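Local coordinates for protein arginyl-tRNA synthetase, putative (PDB 5JLD) that probably charges tRNA(Arg) with L-arginine at the expense of ATP, which is split to AMP and diphosphate, as a class I aminoacyl-tRNA synthetase, at residues 119-122 / 123-126; 245-248 / 249-253; 508-511 / 512-515. All coordinates share one frame; numbering follows the deposited sequence.

In the fold
All three contacts are local, each made between residues a few positions apart in one continuous stretch, and none touches another. Interaction 1 is a single 3-10 turn in the loop between strands 114-115 and 133-137, near helix 522-532; it holds mainly by backbone bonds and two waters. Interaction 2 lies in the first half of helix 242-265, about 61 Å centre to centre from interaction 3, and sets aromatic faces against an ammonium and a sulfur. Interaction 3 starts helix 510-520 in the DALR family region, where side chains cap backbone N-H groups. In each case buried residues sit beside partly or fully exposed ones, so all three lie at the margin between core and surface.

Interaction 1. Residues 119-122 / 123-126; sequences ININ and DIKE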
loop_
_atom_site.group_PDB
_atom_site.type_symbol
_atom_site.label_atom_id
_atom_site.label_comp_id
_atom_site.label_asym_id
_atom_site.label_seq_id
_atom_site.Cartn_x
_atom_site.Cartn_y
_atom_site.Cartn_z
ATOM N N ILE A 119 2.273 15.993 -3.850
ATOM C CA ILE A 119 0.832 15.832 -3.956
ATOM C C ILE A 119 0.179 16.216 -2.644
ATOM O O ILE A 119 0.418 15.589 -1.612
ATOM C CB ILE A 119 0.430 14.378 -4.312
ATOM C CG1 ILE A 119 0.840 14.012 -5.731
ATOM C CG2 ILE A 119 -1.087 14.149 -4.129
ATOM C CD1 ILE A 119 0.549 12.516 -6.059
ATOM N N ASN A 120 -0.645 17.251 -2.677
ATOM C CA ASN A 120 -1.402 17.610 -1.505
ATOM C C ASN A 120 -2.610 16.710 -1.346
ATOM O O ASN A 120 -3.468 16.649 -2.227
ATOM C CB ASN A 120 -1.854 19.060 -1.573
ATOM C CG ASN A 120 -2.310 19.567 -0.227
ATOM O OD1 ASN A 120 -3.310 19.090 0.317
ATOM N ND2 ASN A 120 -1.560 20.516 0.337
ATOM N N ILE A 121 -2.703 16.025 -0.213
ATOM C CA ILE A 121 -3.801 15.086 -0.005
ATOM C C ILE A 121 -5.201 15.734 -0.096
ATOM O O ILE A 121 -6.175 15.068 -0.478
ATOM C CB ILE A 121 -3.651 14.362 1.353
ATOM C CG1 ILE A 121 -4.604 13.154 1.431
ATOM C CG2 ILE A 121 -3.834 15.340 2.534
ATOM C CD1 ILE A 121 -4.260 12.164 2.576
ATOM N N ASN A 122 -5.298 17.023 0.235
ATOM C CA ASN A 122 -6.553 17.764 0.102
ATOM C C ASN A 122 -7.128 17.660 -1.331
ATOM O O ASN A 122 -8.350 17.651 -1.539
ATOM C CB ASN A 122 -6.339 19.236 0.488
ATOM C CG ASN A 122 -6.115 19.433 2.004
ATOM O OD1 ASN A 122 -6.569 18.630 2.823
ATOM N ND2 ASN A 122 -5.392 20.493 2.368
ATOM N N ASP A 123 -6.240 17.546 -2.310
ATOM C CA ASP A 123 -6.653 17.500 -3.710
ATOM C C ASP A 123 -7.020 16.099 -4.181
ATOM O O ASP A 123 -7.491 15.945 -5.310
ATOM C CB ASP A 123 -5.546 18.053 -4.607
ATOM C CG ASP A 123 -5.240 19.493 -4.326
ATOM O OD1 ASP A 123 -6.187 20.264 -4.063
ATOM O OD2 ASP A 123 -4.046 19.857 -4.361
ATOM N N ILE A 124 -6.812 15.071 -3.356
ATOM C CA ILE A 124 -7.172 13.728 -3.834
ATOM C C ILE A 124 -8.220 13.061 -2.952
ATOM O O ILE A 124 -8.392 11.844 -2.978
ATOM C CB ILE A 124 -5.954 12.807 -3.944
ATOM C CG1 ILE A 124 -5.181 12.754 -2.620
ATOM C CG2 ILE A 124 -5.042 13.256 -5.086
ATOM C CD1 ILE A 124 -4.141 11.652 -2.609
ATOM N N LYS A 125 -8.925 13.875 -2.177
ATOM C CA LYS A 125 -9.916 13.364 -1.243
ATOM C C LYS A 125 -11.092 14.316 -1.178
ATOM O O LYS A 125 -11.038 15.436 -1.706
ATOM C CB LYS A 125 -9.313 13.174 0.159
ATOM C CG LYS A 125 -8.973 14.481 0.902
ATOM C CD LYS A 125 -8.378 14.184 2.286
ATOM C CE LYS A 125 -8.037 15.453 3.047
ATOM N NZ LYS A 125 -9.252 16.284 3.360
ATOM N N GLU A 126 -12.165 13.878 -0.537
ATOM C CA GLU A 126 -13.239 14.812 -0.238
ATOM C C GLU A 126 -12.879 15.600 1.031
ATOM O O GLU A 126 -12.215 15.079 1.935
ATOM C CB GLU A 126 -14.568 14.069 -0.104
ATOM C CG GLU A 126 -15.091 13.555 -1.451
ATOM C CD GLU A 126 -15.243 14.671 -2.482
HETATM O O HOH W 1 -1.844 18.361 -4.813
HETATM O O HOH W 2 -9.753 17.771 0.855
#
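D123 N bonds back to N120 O at 2.9 Å to close a short 3-10 turn, and N120 also begins an Asx turn: its OD1 accepts from N122 N at 2.9 Å, in the carbonyl plane. I121 O takes I124 N; in both backbone bonds the donor stands above the carbonyl plane, by 62° in the second. Water completes the start of the turn, accepting from N120 N and donating to D123 OD2, so the carboxylate is tied back to the backbone ahead of it. A second water does similar work at the other end. It donates to N122 O and accepts from K125 NZ at 3.0 Å, while the same ammonium also donates to E129 O.

The apolar branches pack on one another. The I121 and I124 side chains cross at about a right angle, meeting through their CG1 atoms, and I124 CG2 meets I119 CG2; beyond them F526 of helix 522-532 touches both I119 and I124. K125 runs past I121, bringing CD to 4.0 Å from I121 CG1. With CG set between its backbone N and carbonyl carbon (chi1 70°), the lysine passes close over the turn, and K125 CG lies 3.2 Å from I121 O.

Interaction 2. Residues 245-248 / 249-253; sequences KFVW and NKLCE
N249 gives its backbone N to K245 O at 2.9 Å, and its CB lies against that same carbonyl. The N249 backbone also runs close beside the indole of W248, its N approaching the ring obliquely.

K250 follows, with its backbone N bonded to F246 O and its side chain doubling back over the phenyl ring of F246. Bends at chi2 and chi4 (-60° at the latter) fold the chain over. NZ arrives above one ring face as a cation-pi contact, 3.8 Å from the F246 ring centroid and 23° off the normal. The neighbouring CE sits farther off-centre and adds a CH-pi contact with the same ring. With CG anti to the backbone N, the F246 phenyl stands out from the helix flank, and the K250 chain folds back over it.

The K245/N249 and F246/K250 pairs, like those that follow, are i to i+4 steps of the long helix 242-265, whose buried side is met by helix 185-194. L251 belongs to that side: its N bonds to V247 O, and its CD1 lies 3.9 Å from V247 CG1, the two side chains running next to each other in the same direction. I192 touches both, while F185 and I188 also reach L251.

At C252 the backbone bond to W248 O is almost straight, with an N-H...O angle of 178°. Its SG rests over one face of the indole, 3.6 Å from the W248 five-membered ring centroid, in a sulfur-aromatic contact offset toward the rim; the closest indole atom is W248 NE1, 3.2 Å from C252 SG. That nitrogen donates its own hydrogen to D180 O, and F185 and W181 meet the W248 rings edge-to-face.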
loop_
_atom_site.group_PDB
_atom_site.type_symbol
_atom_site.label_atom_id
_atom_site.label_comp_id
_atom_site.label_asym_id
_atom_site.label_seq_id
_atom_site.Cartn_x
_atom_site.Cartn_y
_atom_site.Cartn_z
ATOM N N LYS A 245 7.516 -13.247 34.591
ATOM C CA LYS A 245 7.664 -12.037 33.800
ATOM C C LYS A 245 9.097 -11.887 33.287
ATOM O O LYS A 245 9.315 -11.465 32.156
ATOM C CB LYS A 245 7.266 -10.815 34.620
ATOM C CG LYS A 245 5.782 -10.533 34.622
ATOM C CD LYS A 245 5.306 -10.106 33.246
ATOM C CE LYS A 245 3.917 -9.512 33.315
ATOM N NZ LYS A 245 3.970 -8.050 33.605
ATOM N N PHE A 246 10.068 -12.239 34.127
ATOM C CA PHE A 246 11.475 -12.238 33.731
ATOM C C PHE A 246 11.690 -13.108 32.483
ATOM O O PHE A 246 12.254 -12.659 31.461
ATOM C CB PHE A 246 12.345 -12.737 34.899
ATOM C CG PHE A 246 13.820 -12.708 34.621
ATOM C CD1 PHE A 246 14.537 -11.527 34.736
ATOM C CD2 PHE A 246 14.490 -13.863 34.254
ATOM C CE1 PHE A 246 15.896 -11.495 34.483
ATOM C CE2 PHE A 246 15.854 -13.841 33.997
ATOM C CZ PHE A 246 16.558 -12.655 34.113
ATOM N N VAL A 247 11.196 -14.342 32.570
ATOM C CA VAL A 247 11.371 -15.342 31.519
ATOM C C VAL A 247 10.634 -14.953 30.233
ATOM O O VAL A 247 11.220 -14.956 29.151
ATOM C CB VAL A 247 10.896 -16.738 32.006
ATOM C CG1 VAL A 247 10.878 -17.739 30.857
ATOM C CG2 VAL A 247 11.787 -17.229 33.151
ATOM N N TRP A 248 9.354 -14.621 30.370
ATOM C CA TRP A 248 8.549 -14.073 29.287
ATOM C C TRP A 248 9.280 -12.951 28.566
ATOM O O TRP A 248 9.394 -12.942 27.335
ATOM C CB TRP A 248 7.211 -13.561 29.837
ATOM C CG TRP A 248 6.455 -12.715 28.885
ATOM C CD1 TRP A 248 5.742 -13.142 27.796
ATOM C CD2 TRP A 248 6.327 -11.282 28.918
ATOM N NE1 TRP A 248 5.173 -12.057 27.153
ATOM C CE2 TRP A 248 5.523 -10.908 27.816
ATOM C CE3 TRP A 248 6.813 -10.280 29.770
ATOM C CZ2 TRP A 248 5.192 -9.574 27.547
ATOM C CZ3 TRP A 248 6.484 -8.949 29.496
ATOM C CH2 TRP A 248 5.681 -8.615 28.394
ATOM N N ASN A 249 9.792 -12.006 29.343
ATOM C CA ASN A 249 10.479 -10.864 28.770
ATOM C C ASN A 249 11.728 -11.294 27.993
ATOM O O ASN A 249 12.016 -10.749 26.915
ATOM C CB ASN A 249 10.830 -9.862 29.866
ATOM C CG ASN A 249 10.932 -8.455 29.346
ATOM O OD1 ASN A 249 12.024 -7.963 29.064
ATOM N ND2 ASN A 249 9.787 -7.798 29.189
ATOM N N LYS A 250 12.442 -12.292 28.520
ATOM C CA LYS A 250 13.585 -12.872 27.803
ATOM C C LYS A 250 13.199 -13.516 26.462
ATOM O O LYS A 250 13.898 -13.355 25.444
ATOM C CB LYS A 250 14.294 -13.919 28.682
ATOM C CG LYS A 250 15.075 -13.349 29.854
ATOM C CD LYS A 250 16.040 -12.262 29.401
ATOM C CE LYS A 250 16.411 -11.343 30.558
ATOM N NZ LYS A 250 15.203 -10.673 31.134
ATOM N N LEU A 251 12.089 -14.250 26.468
ATOM C CA LEU A 251 11.579 -14.907 25.257
ATOM C C LEU A 251 11.196 -13.885 24.177
ATOM O O LEU A 251 11.608 -13.987 23.008
ATOM C CB LEU A 251 10.365 -15.781 25.599
ATOM C CG LEU A 251 10.595 -17.222 26.088
ATOM C CD1 LEU A 251 11.762 -17.311 27.052
ATOM C CD2 LEU A 251 9.337 -17.761 26.765
ATOM N N CYS A 252 10.394 -12.909 24.591
ATOM C CA CYS A 252 9.972 -11.835 23.724
ATOM C C CYS A 252 11.190 -11.132 23.152
ATOM O O CYS A 252 11.256 -10.881 21.953
ATOM C CB CYS A 252 9.079 -10.857 24.480
ATOM S SG CYS A 252 7.482 -11.561 24.950
ATOM N N GLU A 253 12.178 -10.850 23.994
ATOM C CA GLU A 253 13.355 -10.142 23.500
ATOM C C GLU A 253 14.094 -10.953 22.440
ATOM O O GLU A 253 14.439 -10.422 21.366
ATOM C CB GLU A 253 14.285 -9.785 24.651
ATOM C CG GLU A 253 13.781 -8.601 25.450
ATOM C CD GLU A 253 14.576 -8.357 26.710
ATOM O OE1 GLU A 253 15.449 -9.189 27.042
ATOM O OE2 GLU A 253 14.324 -7.326 27.367
#

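Interaction 3. Residues 508-511 / 512-515; sequences TSIY and EINL
A capping box starts helix 510-520, with S509 at the N-cap and E512 three residues on. S509 OG accepts from Y511 N at 2.9 Å, along a nearly straight N-H...O path of 169°. In return, E512 OE2 reaches back to S509 N at 3.2 Å, a weak bond because the N-H...O angle is only 128°. The E512 chain makes this return by bending at chi2 (148°), which carries its carboxylate alongside T508; there T508 OG1 gives OE2 a second weak bond, 3.5 Å long. OE2 also presses against S509 CB at 3.1 Å.

The main-chain bonds take over from the cap. S509 O receives I513 N at 3.0 Å as well as a weak bond from E512 N, and I510 O and Y511 O then accept from N514 N and L515 N. Within the first turn, I510 CG2 lies over the centre of one face of the Y511 ring, while I510 CD1 comes to 3.8 Å from N514 OD1.

F552 of helix 536-556 and L570 of helix 564-584 both touch E512 and L515, so the E512 and L515 side of the turn is covered by those two helices. E512 is a buried residue whose carboxylate takes weak bonds from S509 N and T508 OG1; the amino end of the helix, and R567 of helix 564-584 packed against the side chain, would probably help to stabilise its charge.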
loop_
_atom_site.group_PDB
_atom_site.type_symbol
_atom_site.label_atom_id
_atom_site.label_comp_id
_atom_site.label_asym_id
_atom_site.label_seq_id
_atom_site.Cartn_x
_atom_site.Cartn_y
_atom_site.Cartn_z
ATOM N N THR A 508 6.021 17.222 -29.129
ATOM C CA THR A 508 5.787 17.328 -30.559
ATOM C C THR A 508 5.294 16.015 -31.156
ATOM O O THR A 508 4.648 16.005 -32.204
ATOM C CB THR A 508 7.080 17.778 -31.293
ATOM O OG1 THR A 508 8.140 16.845 -31.037
ATOM C CG2 THR A 508 7.520 19.139 -30.797
ATOM N N SER A 509 5.592 14.904 -30.489
ATOM C CA SER A 509 5.158 13.608 -30.996
ATOM C C SER A 509 4.049 13.026 -30.137
ATOM O O SER A 509 3.887 13.379 -28.957
ATOM C CB SER A 509 6.326 12.626 -31.066
ATOM O OG SER A 509 5.867 11.289 -30.969
ATOM N N ILE A 510 3.279 12.124 -30.732
ATOM C CA ILE A 510 2.251 11.428 -29.979
ATOM C C ILE A 510 2.866 10.695 -28.773
ATOM O O ILE A 510 2.195 10.487 -27.757
ATOM C CB ILE A 510 1.483 10.435 -30.868
ATOM C CG1 ILE A 510 0.270 9.872 -30.118
ATOM C CG2 ILE A 510 2.408 9.315 -31.341
ATOM C CD1 ILE A 510 -0.640 10.946 -29.545
ATOM N N TYR A 511 4.148 10.350 -28.866
ATOM C CA TYR A 511 4.812 9.583 -27.816
ATOM C C TYR A 511 5.195 10.468 -26.635
ATOM O O TYR A 511 5.165 10.031 -25.476
ATOM C CB TYR A 511 6.044 8.867 -28.373
ATOM C CG TYR A 511 5.711 7.942 -29.516
ATOM C CD1 TYR A 511 5.001 6.766 -29.300
ATOM C CD2 TYR A 511 6.084 8.256 -30.821
ATOM C CE1 TYR A 511 4.681 5.921 -30.353
ATOM C CE2 TYR A 511 5.765 7.420 -31.876
ATOM C CZ TYR A 511 5.061 6.257 -31.638
ATOM O OH TYR A 511 4.754 5.424 -32.691
ATOM N N GLU A 512 5.549 11.712 -26.942
ATOM C CA GLU A 512 5.882 12.698 -25.919
ATOM C C GLU A 512 4.620 13.154 -25.212
ATOM O O GLU A 512 4.609 13.312 -23.994
ATOM C CB GLU A 512 6.617 13.884 -26.538
ATOM C CG GLU A 512 8.089 13.617 -26.784
ATOM C CD GLU A 512 8.611 14.364 -27.991
ATOM O OE1 GLU A 512 9.348 15.353 -27.819
ATOM O OE2 GLU A 512 8.274 13.956 -29.117
ATOM N N ILE A 513 3.558 13.344 -25.994
ATOM C CA ILE A 513 2.222 13.578 -25.460
ATOM C C ILE A 513 1.834 12.457 -24.505
ATOM O O ILE A 513 1.436 12.713 -23.375
ATOM C CB ILE A 513 1.149 13.673 -26.579
ATOM C CG1 ILE A 513 1.309 14.964 -27.377
ATOM C CG2 ILE A 513 -0.248 13.632 -25.980
ATOM C CD1 ILE A 513 1.100 16.220 -26.541
ATOM N N ASN A 514 1.962 11.217 -24.966
ATOM C CA ASN A 514 1.556 10.056 -24.164
ATOM C C ASN A 514 2.362 9.888 -22.861
ATOM O O ASN A 514 1.800 9.559 -21.790
ATOM C CB ASN A 514 1.669 8.782 -25.000
ATOM C CG ASN A 514 0.497 8.599 -25.944
ATOM O OD1 ASN A 514 -0.391 9.444 -26.013
ATOM N ND2 ASN A 514 0.494 7.489 -26.681
ATOM N N LEU A 515 3.672 10.112 -22.962
ATOM C CA LEU A 515 4.528 10.094 -21.786
ATOM C C LEU A 515 4.101 11.186 -20.795
ATOM O O LEU A 515 3.926 10.920 -19.602
ATOM C CB LEU A 515 6.000 10.256 -22.194
ATOM C CG LEU A 515 6.993 10.285 -21.023
ATOM C CD1 LEU A 515 6.759 9.064 -20.140
ATOM C CD2 LEU A 515 8.424 10.315 -21.497
#